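UDP-4-amino-4,6-dideoxy-N-acetyl-beta-L-altrosamine transaminase (Helicobacter pylori, PDB 2FNU) catalyses the pyridoxal phosphate-dependent transfer of an amino group to a UDP-linked 4-keto sugar, the second step in making pseudaminic acid for flagellin. Local coordinates at residues N75-P81 and G95-A101; Y260-F264 and L285-L289; L300-L305 and T368-F372. All coordinates share one frame; numbering follows the deposited sequence.

In the fold
The three contacts illustrate how chemistry follows place in the fold. Interaction 1, partly buried, pairs neighbouring strands at one edge of the large mixed sheet, and regular backbone hydrogen bonds dominate it. Interactions 2 and 3 lie well away, with centres about 31 and 36 Å from its own, and rely on side chains. Interaction 2, the buried one, sets helix 246-264 on strand 286-290 through aromatic rings and one tyrosine-aspartate bond; interaction 3, again partly buried, joins helix 298-307 to the C-terminal end of the chain's last helix and F372 after it, without any hydrogen bond between its segments. Strand 286-290 links these two, supplying I288 to interaction 2 and M290 against I301 and F369 of interaction 3.

Interaction 1: N75-P81 and G95-A101; sequences NEIITTP and GYTPVFA
The Y96 ring takes the end of I77 on one face and the N75 backbone at its edge. Methyl CD1 of I77 stands 3.6 Å from the ring centroid of Y96, 15° off the normal, a CH-pi contact displaced toward the rim. I77 reaches it with CG1 trans to its carbonyl carbon (chi1 -73°) and the chain then extended. N75 O lies near the plane of the same ring, while F70 meets Y96 edge-to-face. The second ring, F100, has the T80 carbonyl carbon at its edge; CB of P81 comes within 3.8 Å of F100 CD2, and T79 CG2 approaches obliquely.

Between these rings the backbones run parallel, as expected of a beta-alpha-beta crossover: strand 76-79, helix 86-93 and strand 97-100 form one unit of the large sheet of this aminotransferase fold. N75 O receives T97 N at 2.8 Å, and I77 uses both its N, toward T97 O, and its O, toward V99 N. T79 repeats the pattern one step on, its N bonded to V99 O and its O to A101 N at 2.9 Å. I77, T79 and P98 share the face turned to helix 86-93. On the other face E76 crosses V99, whose CG2 touches E76 OE2 at 3.7 Å; that oxygen is bonded to N119. T79 OG1 is likewise engaged by V126 O on strand 122-128.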
ATOM      1  N   ASN B  75      20.559  17.446   1.902  1.00 15.36           N
ATOM      2  CA  ASN B  75      20.194  16.142   1.352  1.00 14.55           C
ATOM      3  C   ASN B  75      20.689  14.936   2.156  1.00 15.90           C
ATOM      4  O   ASN B  75      20.457  13.808   1.727  1.00 16.22           O
ATOM      5  CB  ASN B  75      20.738  16.008  -0.076  1.00 18.44           C
ATOM      6  CG  ASN B  75      22.258  15.933  -0.115  1.00 19.84           C
ATOM      7  OD1 ASN B  75      22.839  14.959  -0.605  1.00 25.98           O
ATOM      8  ND2 ASN B  75      22.907  16.945   0.428  1.00 15.49           N
ATOM      9  N   GLU B  76      21.403  15.153   3.262  1.00 13.83           N
ATOM     10  CA  GLU B  76      21.925  14.014   4.027  1.00 15.22           C
ATOM     11  C   GLU B  76      21.095  13.731   5.267  1.00 14.62           C
ATOM     12  O   GLU B  76      20.700  14.659   5.986  1.00 14.22           O
ATOM     13  CB  GLU B  76      23.392  14.247   4.416  1.00 15.17           C
ATOM     14  CG  GLU B  76      24.311  14.278   3.210  1.00 15.13           C
ATOM     15  CD  GLU B  76      25.788  14.442   3.553  1.00 20.73           C
ATOM     16  OE1 GLU B  76      26.573  14.644   2.603  1.00 21.07           O
ATOM     17  OE2 GLU B  76      26.162  14.363   4.736  1.00 18.79           O
ATOM     18  N   ILE B  77      20.827  12.446   5.518  1.00 12.86           N
ATOM     19  CA  ILE B  77      20.129  12.045   6.730  1.00 13.27           C
ATOM     20  C   ILE B  77      20.937  10.967   7.413  1.00 13.29           C
ATOM     21  O   ILE B  77      21.271   9.967   6.792  1.00 13.42           O
ATOM     22  CB  ILE B  77      18.682  11.582   6.435  1.00 12.03           C
ATOM     23  CG1 ILE B  77      17.826  12.817   6.089  1.00 14.05           C
ATOM     24  CG2 ILE B  77      18.092  10.823   7.635  1.00 15.18           C
ATOM     25  CD1 ILE B  77      16.337  12.574   5.851  1.00 15.03           C
ATOM     26  N   ILE B  78      21.268  11.195   8.682  1.00 14.07           N
ATOM     27  CA  ILE B  78      22.041  10.226   9.441  1.00 12.70           C
ATOM     28  C   ILE B  78      21.101   9.136   9.906  1.00 13.39           C
ATOM     29  O   ILE B  78      20.001   9.410  10.382  1.00 13.21           O
ATOM     30  CB  ILE B  78      22.697  10.902  10.665  1.00 14.00           C
ATOM     31  CG1 ILE B  78      23.751  11.900  10.194  1.00 15.32           C
ATOM     32  CG2 ILE B  78      23.343   9.877  11.550  1.00 14.97           C
ATOM     33  CD1 ILE B  78      24.138  12.898  11.299  1.00 18.92           C
ATOM     34  N   THR B  79      21.551   7.888   9.786  1.00 12.68           N
ATOM     35  CA  THR B  79      20.729   6.764  10.247  1.00 12.51           C
ATOM     36  C   THR B  79      21.588   5.566  10.629  1.00 13.62           C
ATOM     37  O   THR B  79      22.820   5.645  10.631  1.00 13.66           O
ATOM     38  CB  THR B  79      19.631   6.400   9.196  1.00 13.68           C
ATOM     39  OG1 THR B  79      18.697   5.471   9.769  1.00 13.65           O
ATOM     40  CG2 THR B  79      20.255   5.829   7.930  1.00 13.06           C
ATOM     41  N   THR B  80      20.936   4.470  10.985  1.00 12.29           N
ATOM     42  CA  THR B  80      21.645   3.261  11.410  1.00 11.72           C
ATOM     43  C   THR B  80      21.744   2.248  10.273  1.00 12.25           C
ATOM     44  O   THR B  80      20.788   2.096   9.493  1.00 12.19           O
ATOM     45  CB  THR B  80      20.930   2.586  12.595  1.00 13.10           C
ATOM     46  OG1 THR B  80      21.606   1.356  12.923  1.00 12.36           O
ATOM     47  CG2 THR B  80      19.429   2.320  12.288  1.00 13.10           C
ATOM     48  N   PRO B  81      22.884   1.540  10.185  1.00 12.14           N
ATOM     49  CA  PRO B  81      22.989   0.470   9.199  1.00 12.82           C
ATOM     50  C   PRO B  81      22.336  -0.830   9.672  1.00 12.27           C
ATOM     51  O   PRO B  81      22.206  -1.748   8.879  1.00 12.64           O
ATOM     52  CB  PRO B  81      24.507   0.278   9.068  1.00 14.25           C
ATOM     53  CG  PRO B  81      25.042   0.597  10.431  1.00 13.76           C
ATOM     54  CD  PRO B  81      24.134   1.724  10.949  1.00 13.63           C
ATOM     55  N   GLY B  95      14.928  11.297  -1.993  1.00 13.11           N
ATOM     56  CA  GLY B  95      15.997  12.182  -2.476  1.00 13.05           C
ATOM     57  C   GLY B  95      17.195  12.263  -1.552  1.00 16.30           C
ATOM     58  O   GLY B  95      18.190  12.927  -1.884  1.00 16.11           O
ATOM     59  N   TYR B  96      17.114  11.593  -0.405  1.00 14.74           N
ATOM     60  CA  TYR B  96      18.155  11.719   0.621  1.00 13.49           C
ATOM     61  C   TYR B  96      19.272  10.697   0.514  1.00 15.46           C
ATOM     62  O   TYR B  96      19.055   9.549   0.112  1.00 17.64           O
ATOM     63  CB  TYR B  96      17.520  11.636   2.028  1.00 14.58           C
ATOM     64  CG  TYR B  96      16.654  12.842   2.320  1.00 13.17           C
ATOM     65  CD1 TYR B  96      15.266  12.782   2.197  1.00 15.04           C
ATOM     66  CD2 TYR B  96      17.232  14.080   2.676  1.00 11.80           C
ATOM     67  CE1 TYR B  96      14.471  13.911   2.435  1.00 14.17           C
ATOM     68  CE2 TYR B  96      16.436  15.206   2.924  1.00 14.74           C
ATOM     69  CZ  TYR B  96      15.066  15.125   2.799  1.00 13.01           C
ATOM     70  OH  TYR B  96      14.299  16.246   3.026  1.00 14.96           O
ATOM     71  N   THR B  97      20.475  11.125   0.889  1.00 14.11           N
ATOM     72  CA  THR B  97      21.628  10.233   1.037  1.00 13.40           C
ATOM     73  C   THR B  97      21.726   9.808   2.498  1.00 14.28           C
ATOM     74  O   THR B  97      21.842  10.668   3.370  1.00 15.09           O
ATOM     75  CB  THR B  97      22.913  10.977   0.641  1.00 15.57           C
ATOM     76  OG1 THR B  97      22.889  11.235  -0.766  1.00 18.36           O
ATOM     77  CG2 THR B  97      24.164  10.161   0.983  1.00 16.50           C
ATOM     78  N   PRO B  98      21.636   8.492   2.779  1.00 13.96           N
ATOM     79  CA  PRO B  98      21.834   8.002   4.151  1.00 14.13           C
ATOM     80  C   PRO B  98      23.292   8.117   4.544  1.00 15.97           C
ATOM     81  O   PRO B  98      24.173   7.794   3.748  1.00 17.47           O
ATOM     82  CB  PRO B  98      21.424   6.529   4.083  1.00 16.61           C
ATOM     83  CG  PRO B  98      21.606   6.148   2.643  1.00 23.73           C
ATOM     84  CD  PRO B  98      21.334   7.404   1.828  1.00 16.23           C
ATOM     85  N   VAL B  99      23.529   8.545   5.783  1.00 14.62           N
ATOM     86  CA  VAL B  99      24.867   8.572   6.346  1.00 14.52           C
ATOM     87  C   VAL B  99      24.856   7.629   7.534  1.00 13.17           C
ATOM     88  O   VAL B  99      24.176   7.888   8.516  1.00 13.56           O
ATOM     89  CB  VAL B  99      25.249  10.009   6.750  1.00 14.16           C
ATOM     90  CG1 VAL B  99      26.640  10.048   7.368  1.00 16.59           C
ATOM     91  CG2 VAL B  99      25.185  10.916   5.523  1.00 15.83           C
ATOM     92  N   PHE B 100      25.561   6.507   7.428  1.00 14.41           N
ATOM     93  CA  PHE B 100      25.433   5.445   8.432  1.00 14.01           C
ATOM     94  C   PHE B 100      26.329   5.657   9.654  1.00 13.54           C
ATOM     95  O   PHE B 100      27.539   5.826   9.517  1.00 14.16           O
ATOM     96  CB  PHE B 100      25.705   4.068   7.796  1.00 12.41           C
ATOM     97  CG  PHE B 100      24.675   3.685   6.768  1.00 13.38           C
ATOM     98  CD1 PHE B 100      24.978   3.684   5.414  1.00 13.81           C
ATOM     99  CD2 PHE B 100      23.377   3.380   7.167  1.00 12.62           C
ATOM    100  CE1 PHE B 100      23.984   3.347   4.462  1.00 12.68           C
ATOM    101  CE2 PHE B 100      22.386   3.031   6.224  1.00 14.57           C
ATOM    102  CZ  PHE B 100      22.700   3.013   4.874  1.00 14.35           C
ATOM    103  N   ALA B 101      25.706   5.660  10.838  1.00 11.55           N
ATOM    104  CA  ALA B 101      26.407   5.824  12.107  1.00 14.17           C
ATOM    105  C   ALA B 101      26.788   4.481  12.699  1.00 14.07           C
ATOM    106  O   ALA B 101      26.192   3.454  12.370  1.00 14.45           O
ATOM    107  CB  ALA B 101      25.513   6.566  13.104  1.00 15.47           C
TER

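Interaction 2: Y260-F264 and L285-L289; sequences YDRIF and LYPIL
Y286 extends from its strand with CG anti to the backbone N (chi1 -175°), which carries its hydroxyl across to the helix, where D261, its carboxylate swung away from its own carbonyl carbon, turns an oxygen to meet it. Y286 OH donates to D261 OD1 at 2.7 Å, nearly in line with the C-O bond of the carboxylate, and OD1 lies near the plane of the tyrosine ring at its edge. The carboxylate and ring planes are 43° apart, so this is not a flat pairing.

The remainder of the contact shows how one polar bond can sit within aromatic packing. Y260 CD2 stands 3.7 Å above the centre of one face of the Y286 ring. The two ring planes are inclined at 31°. Nearer the hydroxyl, Y260 CB presses to 3.3 Å from Y286 CZ. F264, one turn further along the helix, slides past Y286 in the opposite direction, and its CE2 approaches Y286 CE2 at 4.0 Å. I288 CG2 touches the same F264 atom more loosely.

Beyond the pair, Y260 OH is bonded to P348 O and its ring packs on helix 355-370, while F264 meets F270 edge-to-face. Helix 246-264 lies against strand 286-290, the middle strand of the small antiparallel sheet, and also reaches both flanking strands: Y260 and F264 touch L347 of strand 344-347, and F264 touches P272 of strand 270-272.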
ATOM      1  N   TYR B 260      13.742 -17.609  28.693  1.00 14.42           N
ATOM      2  CA  TYR B 260      15.044 -17.728  28.057  1.00 12.42           C
ATOM      3  C   TYR B 260      16.169 -17.207  28.962  1.00 13.34           C
ATOM      4  O   TYR B 260      17.221 -17.839  29.075  1.00 14.13           O
ATOM      5  CB  TYR B 260      15.068 -16.891  26.787  1.00 14.34           C
ATOM      6  CG  TYR B 260      14.429 -17.468  25.540  1.00 12.13           C
ATOM      7  CD1 TYR B 260      14.829 -18.701  25.019  1.00 12.81           C
ATOM      8  CD2 TYR B 260      13.489 -16.727  24.816  1.00 13.55           C
ATOM      9  CE1 TYR B 260      14.289 -19.197  23.830  1.00 13.24           C
ATOM     10  CE2 TYR B 260      12.929 -17.229  23.631  1.00 12.37           C
ATOM     11  CZ  TYR B 260      13.348 -18.460  23.141  1.00 13.20           C
ATOM     12  OH  TYR B 260      12.834 -18.945  21.955  1.00 13.48           O
ATOM     13  N   ASP B 261      15.963 -16.033  29.568  1.00 12.89           N
ATOM     14  CA  ASP B 261      16.989 -15.434  30.440  1.00 13.02           C
ATOM     15  C   ASP B 261      17.388 -16.429  31.535  1.00 13.95           C
ATOM     16  O   ASP B 261      18.587 -16.614  31.801  1.00 15.22           O
ATOM     17  CB  ASP B 261      16.485 -14.158  31.101  1.00 13.50           C
ATOM     18  CG  ASP B 261      16.348 -12.985  30.137  1.00 13.95           C
ATOM     19  OD1 ASP B 261      16.728 -13.065  28.943  1.00 15.55           O
ATOM     20  OD2 ASP B 261      15.849 -11.945  30.617  1.00 15.60           O
ATOM     21  N   ARG B 262      16.392 -17.067  32.156  1.00 13.48           N
ATOM     22  CA  ARG B 262      16.702 -17.987  33.263  1.00 14.10           C
ATOM     23  C   ARG B 262      17.569 -19.135  32.769  1.00 14.91           C
ATOM     24  O   ARG B 262      18.573 -19.497  33.409  1.00 16.09           O
ATOM     25  CB  ARG B 262      15.437 -18.545  33.911  1.00 14.08           C
ATOM     26  CG  ARG B 262      14.642 -17.533  34.708  1.00 15.76           C
ATOM     27  CD  ARG B 262      13.597 -18.250  35.556  1.00 15.76           C
ATOM     28  NE  ARG B 262      12.683 -19.091  34.772  1.00 15.24           N
ATOM     29  CZ  ARG B 262      11.618 -18.636  34.114  1.00 17.00           C
ATOM     30  NH1 ARG B 262      11.328 -17.330  34.122  1.00 16.07           N
ATOM     31  NH2 ARG B 262      10.836 -19.494  33.448  1.00 15.88           N
ATOM     32  N   ILE B 263      17.187 -19.721  31.633  1.00 12.92           N
ATOM     33  CA  ILE B 263      17.885 -20.903  31.143  1.00 12.62           C
ATOM     34  C   ILE B 263      19.263 -20.553  30.584  1.00 15.53           C
ATOM     35  O   ILE B 263      20.205 -21.349  30.713  1.00 16.02           O
ATOM     36  CB  ILE B 263      17.007 -21.640  30.089  1.00 14.31           C
ATOM     37  CG1 ILE B 263      15.725 -22.149  30.780  1.00 12.48           C
ATOM     38  CG2 ILE B 263      17.760 -22.787  29.413  1.00 14.29           C
ATOM     39  CD1 ILE B 263      14.616 -22.608  29.843  1.00 14.88           C
ATOM     40  N   PHE B 264      19.385 -19.360  29.991  1.00 13.38           N
ATOM     41  CA  PHE B 264      20.637 -18.907  29.403  1.00 14.73           C
ATOM     42  C   PHE B 264      21.592 -18.215  30.375  1.00 15.60           C
ATOM     43  O   PHE B 264      22.710 -17.872  29.985  1.00 16.04           O
ATOM     44  CB  PHE B 264      20.342 -17.919  28.252  1.00 13.09           C
ATOM     45  CG  PHE B 264      19.647 -18.541  27.073  1.00 14.01           C
ATOM     46  CD1 PHE B 264      19.774 -19.898  26.791  1.00 14.96           C
ATOM     47  CD2 PHE B 264      18.884 -17.751  26.213  1.00 13.33           C
ATOM     48  CE1 PHE B 264      19.142 -20.474  25.680  1.00 15.12           C
ATOM     49  CE2 PHE B 264      18.248 -18.308  25.092  1.00 13.02           C
ATOM     50  CZ  PHE B 264      18.383 -19.664  24.824  1.00 15.39           C
ATOM     51  N   LEU B 285      11.707  -8.809  19.193  1.00 13.10           N
ATOM     52  CA  LEU B 285      12.738  -9.845  18.994  1.00 11.56           C
ATOM     53  C   LEU B 285      13.336 -10.259  20.321  1.00 12.63           C
ATOM     54  O   LEU B 285      13.308  -9.473  21.291  1.00 12.88           O
ATOM     55  CB  LEU B 285      13.889  -9.353  18.110  1.00 12.85           C
ATOM     56  CG  LEU B 285      13.566  -8.764  16.736  1.00 13.68           C
ATOM     57  CD1 LEU B 285      14.818  -8.183  16.040  1.00 13.22           C
ATOM     58  CD2 LEU B 285      12.922  -9.816  15.845  1.00 13.17           C
ATOM     59  N   TYR B 286      13.908 -11.462  20.347  1.00 11.51           N
ATOM     60  CA  TYR B 286      14.757 -11.886  21.465  1.00 11.32           C
ATOM     61  C   TYR B 286      16.143 -12.163  20.870  1.00 12.73           C
ATOM     62  O   TYR B 286      16.395 -13.273  20.387  1.00 13.46           O
ATOM     63  CB  TYR B 286      14.215 -13.160  22.139  1.00  9.86           C
ATOM     64  CG  TYR B 286      15.019 -13.533  23.354  1.00 12.32           C
ATOM     65  CD1 TYR B 286      14.681 -13.026  24.613  1.00 12.08           C
ATOM     66  CD2 TYR B 286      16.152 -14.345  23.239  1.00 12.13           C
ATOM     67  CE1 TYR B 286      15.436 -13.356  25.757  1.00 12.83           C
ATOM     68  CE2 TYR B 286      16.910 -14.657  24.361  1.00 12.38           C
ATOM     69  CZ  TYR B 286      16.544 -14.165  25.606  1.00 14.22           C
ATOM     70  OH  TYR B 286      17.288 -14.476  26.726  1.00 13.74           O
ATOM     71  N   PRO B 287      17.012 -11.138  20.816  1.00 11.63           N
ATOM     72  CA  PRO B 287      18.355 -11.308  20.247  1.00 12.59           C
ATOM     73  C   PRO B 287      19.347 -11.924  21.214  1.00 13.55           C
ATOM     74  O   PRO B 287      19.367 -11.582  22.406  1.00 13.62           O
ATOM     75  CB  PRO B 287      18.810  -9.862  19.939  1.00 12.53           C
ATOM     76  CG  PRO B 287      17.571  -9.003  20.122  1.00 13.77           C
ATOM     77  CD  PRO B 287      16.738  -9.730  21.156  1.00 12.53           C
ATOM     78  N   ILE B 288      20.179 -12.815  20.678  1.00 13.67           N
ATOM     79  CA  ILE B 288      21.365 -13.249  21.411  1.00 13.31           C
ATOM     80  C   ILE B 288      22.593 -12.900  20.571  1.00 15.29           C
ATOM     81  O   ILE B 288      22.512 -12.890  19.327  1.00 14.59           O
ATOM     82  CB  ILE B 288      21.347 -14.775  21.732  1.00 14.43           C
ATOM     83  CG1 ILE B 288      21.369 -15.605  20.434  1.00 13.51           C
ATOM     84  CG2 ILE B 288      20.160 -15.126  22.634  1.00 15.57           C
ATOM     85  CD1 ILE B 288      21.487 -17.135  20.669  1.00 13.98           C
ATOM     86  N   LEU B 289      23.713 -12.616  21.237  1.00 14.22           N
ATOM     87  CA  LEU B 289      24.966 -12.289  20.544  1.00 15.44           C
ATOM     88  C   LEU B 289      26.020 -13.360  20.817  1.00 16.18           C
ATOM     89  O   LEU B 289      26.469 -13.515  21.958  1.00 15.79           O
ATOM     90  CB  LEU B 289      25.511 -10.914  20.976  1.00 14.57           C
ATOM     91  CG  LEU B 289      24.602  -9.710  20.746  1.00 17.91           C
ATOM     92  CD1 LEU B 289      25.247  -8.476  21.359  1.00 25.73           C
ATOM     93  CD2 LEU B 289      24.369  -9.539  19.259  1.00 20.71           C
TER

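Interaction 3: L300-L305 and T368-F372; sequences LILESL and TFESF
L300 meets F372 with the base of its side chain: its CB lies near the plane of the phenyl ring, 3.6 Å from F372 CE2, and the backbone carbonyl of L300 borders F372 CZ as well. The next residue, I301, does most to join the two segments. Its CG1 sits 3.7 Å from the centroid of the F372 ring, only 8° off the normal, a CH-pi contact centred on the face. With chi1 at -70°, CG1 is directed over F372, while CG2, the branch trans to the backbone N, touches F369 CZ at 3.9 Å. The terminal CD1 also reaches the F369 ring, coming within 4.0 Å of F369 CE2, and the I301 side chain crosses that of F369 at about a right angle.

One turn on, S304 meets T368 through the methyl: S304 OG to T368 CG2 is 3.4 Å, a packing contact. CB of S304 also borders the edge of the F372 ring. L305 finishes the walk; its side chain crosses that of T368 at about a right angle, with L305 CD2 3.6 Å from T368 OG1, a hydroxyl already bonded to S364 O within its own helix.

Across from this row, the 368-372 backbone folds back on itself. T368 O receives both S371 OG, at 2.6 Å, and S371 N, and it lies in plane at the edge of the F372 ring. F369 is further enclosed by F294 edge-to-face and by M290 of strand 286-290, which also touches I301. The arrangement is a worked case of apolar packing at a chain terminus: helix 298-307 settles against the C-terminal end of the chain's last helix and against F372 beyond it, beside the small antiparallel sheet, with F372 and F369 gripping I301.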
ATOM      1  N   LEU B 300      26.503 -22.748   9.697  1.00 21.89           N
ATOM      2  CA  LEU B 300      26.285 -24.111  10.196  1.00 20.80           C
ATOM      3  C   LEU B 300      25.445 -24.121  11.479  1.00 19.75           C
ATOM      4  O   LEU B 300      24.585 -24.989  11.661  1.00 21.54           O
ATOM      5  CB  LEU B 300      27.611 -24.830  10.430  1.00 22.95           C
ATOM      6  CG  LEU B 300      28.427 -25.146   9.170  1.00 28.34           C
ATOM      7  CD1 LEU B 300      29.701 -25.877   9.556  1.00 29.14           C
ATOM      8  CD2 LEU B 300      27.613 -25.963   8.174  1.00 32.75           C
ATOM      9  N   ILE B 301      25.693 -23.149  12.349  1.00 21.45           N
ATOM     10  CA  ILE B 301      24.908 -23.000  13.587  1.00 18.97           C
ATOM     11  C   ILE B 301      23.438 -22.730  13.273  1.00 16.20           C
ATOM     12  O   ILE B 301      22.540 -23.406  13.805  1.00 18.12           O
ATOM     13  CB  ILE B 301      25.494 -21.894  14.490  1.00 19.10           C
ATOM     14  CG1 ILE B 301      26.835 -22.355  15.070  1.00 21.14           C
ATOM     15  CG2 ILE B 301      24.507 -21.525  15.614  1.00 17.37           C
ATOM     16  CD1 ILE B 301      27.625 -21.252  15.739  1.00 19.38           C
ATOM     17  N   LEU B 302      23.199 -21.781  12.374  1.00 18.28           N
ATOM     18  CA  LEU B 302      21.836 -21.468  11.939  1.00 16.86           C
ATOM     19  C   LEU B 302      21.145 -22.661  11.295  1.00 19.16           C
ATOM     20  O   LEU B 302      19.976 -22.931  11.590  1.00 17.00           O
ATOM     21  CB  LEU B 302      21.834 -20.270  10.981  1.00 17.66           C
ATOM     22  CG  LEU B 302      22.200 -18.911  11.578  1.00 18.60           C
ATOM     23  CD1 LEU B 302      22.489 -17.946  10.445  1.00 17.25           C
ATOM     24  CD2 LEU B 302      21.080 -18.373  12.478  1.00 20.48           C
ATOM     25  N   GLU B 303      21.864 -23.367  10.419  1.00 19.43           N
ATOM     26  CA  GLU B 303      21.338 -24.587   9.798  1.00 19.63           C
ATOM     27  C   GLU B 303      21.024 -25.673  10.835  1.00 18.38           C
ATOM     28  O   GLU B 303      20.005 -26.361  10.727  1.00 20.17           O
ATOM     29  CB  GLU B 303      22.301 -25.110   8.720  1.00 19.95           C
ATOM     30  CG  GLU B 303      22.302 -24.241   7.463  1.00 26.16           C
ATOM     31  CD  GLU B 303      23.463 -24.515   6.506  1.00 27.96           C
ATOM     32  OE1 GLU B 303      24.431 -25.216   6.879  1.00 33.54           O
ATOM     33  OE2 GLU B 303      23.405 -23.997   5.370  1.00 40.79           O
ATOM     34  N   SER B 304      21.869 -25.782  11.858  1.00 19.33           N
ATOM     35  CA  SER B 304      21.631 -26.735  12.940  1.00 20.75           C
ATOM     36  C   SER B 304      20.374 -26.367  13.737  1.00 20.29           C
ATOM     37  O   SER B 304      19.546 -27.230  14.045  1.00 21.68           O
ATOM     38  CB  SER B 304      22.861 -26.812  13.846  1.00 20.21           C
ATOM     39  OG  SER B 304      22.665 -27.740  14.908  1.00 26.89           O
ATOM     40  N   LEU B 305      20.209 -25.078  14.047  1.00 17.54           N
ATOM     41  CA  LEU B 305      19.004 -24.621  14.730  1.00 17.22           C
ATOM     42  C   LEU B 305      17.781 -24.983  13.907  1.00 16.97           C
ATOM     43  O   LEU B 305      16.815 -25.534  14.426  1.00 17.11           O
ATOM     44  CB  LEU B 305      19.052 -23.107  14.979  1.00 16.12           C
ATOM     45  CG  LEU B 305      20.058 -22.658  16.045  1.00 17.51           C
ATOM     46  CD1 LEU B 305      20.113 -21.136  16.112  1.00 17.33           C
ATOM     47  CD2 LEU B 305      19.738 -23.266  17.426  1.00 17.61           C
ATOM     48  N   THR B 368      22.781 -27.063  20.696  1.00 18.79           N
ATOM     49  CA  THR B 368      23.321 -26.742  19.388  1.00 17.37           C
ATOM     50  C   THR B 368      24.711 -26.126  19.532  1.00 17.94           C
ATOM     51  O   THR B 368      25.678 -26.567  18.891  1.00 19.93           O
ATOM     52  CB  THR B 368      22.380 -25.774  18.642  1.00 15.99           C
ATOM     53  OG1 THR B 368      21.114 -26.411  18.443  1.00 22.01           O
ATOM     54  CG2 THR B 368      22.980 -25.372  17.294  1.00 22.52           C
ATOM     55  N   PHE B 369      24.825 -25.101  20.369  1.00 16.17           N
ATOM     56  CA  PHE B 369      26.112 -24.451  20.583  1.00 15.99           C
ATOM     57  C   PHE B 369      27.147 -25.405  21.155  1.00 19.39           C
ATOM     58  O   PHE B 369      28.304 -25.395  20.739  1.00 22.28           O
ATOM     59  CB  PHE B 369      25.956 -23.205  21.449  1.00 17.66           C
ATOM     60  CG  PHE B 369      25.568 -21.994  20.657  1.00 18.48           C
ATOM     61  CD1 PHE B 369      24.225 -21.685  20.448  1.00 18.26           C
ATOM     62  CD2 PHE B 369      26.546 -21.200  20.062  1.00 18.86           C
ATOM     63  CE1 PHE B 369      23.863 -20.572  19.672  1.00 17.44           C
ATOM     64  CE2 PHE B 369      26.199 -20.079  19.295  1.00 16.56           C
ATOM     65  CZ  PHE B 369      24.854 -19.764  19.101  1.00 16.00           C
ATOM     66  N   GLU B 370      26.714 -26.247  22.080  1.00 19.55           N
ATOM     67  CA  GLU B 370      27.606 -27.223  22.695  1.00 21.26           C
ATOM     68  C   GLU B 370      28.250 -28.119  21.637  1.00 23.56           C
ATOM     69  O   GLU B 370      29.402 -28.539  21.790  1.00 24.82           O
ATOM     70  CB  GLU B 370      26.831 -28.058  23.714  1.00 20.96           C
ATOM     71  CG  GLU B 370      27.710 -28.973  24.587  1.00 21.19           C
ATOM     72  CD  GLU B 370      26.886 -29.850  25.514  1.00 33.56           C
ATOM     73  OE1 GLU B 370      25.727 -30.185  25.168  1.00 49.45           O
ATOM     74  OE2 GLU B 370      27.393 -30.215  26.597  1.00 50.69           O
ATOM     75  N   SER B 371      27.515 -28.400  20.562  1.00 22.87           N
ATOM     76  CA  SER B 371      27.977 -29.349  19.541  1.00 25.65           C
ATOM     77  C   SER B 371      29.116 -28.821  18.667  1.00 26.76           C
ATOM     78  O   SER B 371      29.752 -29.595  17.951  1.00 28.57           O
ATOM     79  CB  SER B 371      26.811 -29.784  18.652  1.00 26.10           C
ATOM     80  OG  SER B 371      26.451 -28.743  17.758  1.00 25.80           O
ATOM     81  N   PHE B 372      29.366 -27.514  18.710  1.00 26.17           N
ATOM     82  CA  PHE B 372      30.384 -26.903  17.857  1.00 27.29           C
ATOM     83  C   PHE B 372      31.697 -26.742  18.599  1.00 31.30           C
ATOM     84  O   PHE B 372      31.867 -25.814  19.391  1.00 31.79           O
ATOM     85  CB  PHE B 372      29.891 -25.562  17.297  1.00 28.74           C
ATOM     86  CG  PHE B 372      28.924 -25.720  16.170  1.00 29.27           C
ATOM     87  CD1 PHE B 372      27.579 -25.966  16.428  1.00 23.24           C
ATOM     88  CD2 PHE B 372      29.358 -25.663  14.848  1.00 27.08           C
ATOM     89  CE1 PHE B 372      26.672 -26.148  15.395  1.00 21.78           C
ATOM     90  CE2 PHE B 372      28.458 -25.839  13.799  1.00 23.92           C
ATOM     91  CZ  PHE B 372      27.106 -26.083  14.069  1.00 25.52           C
TER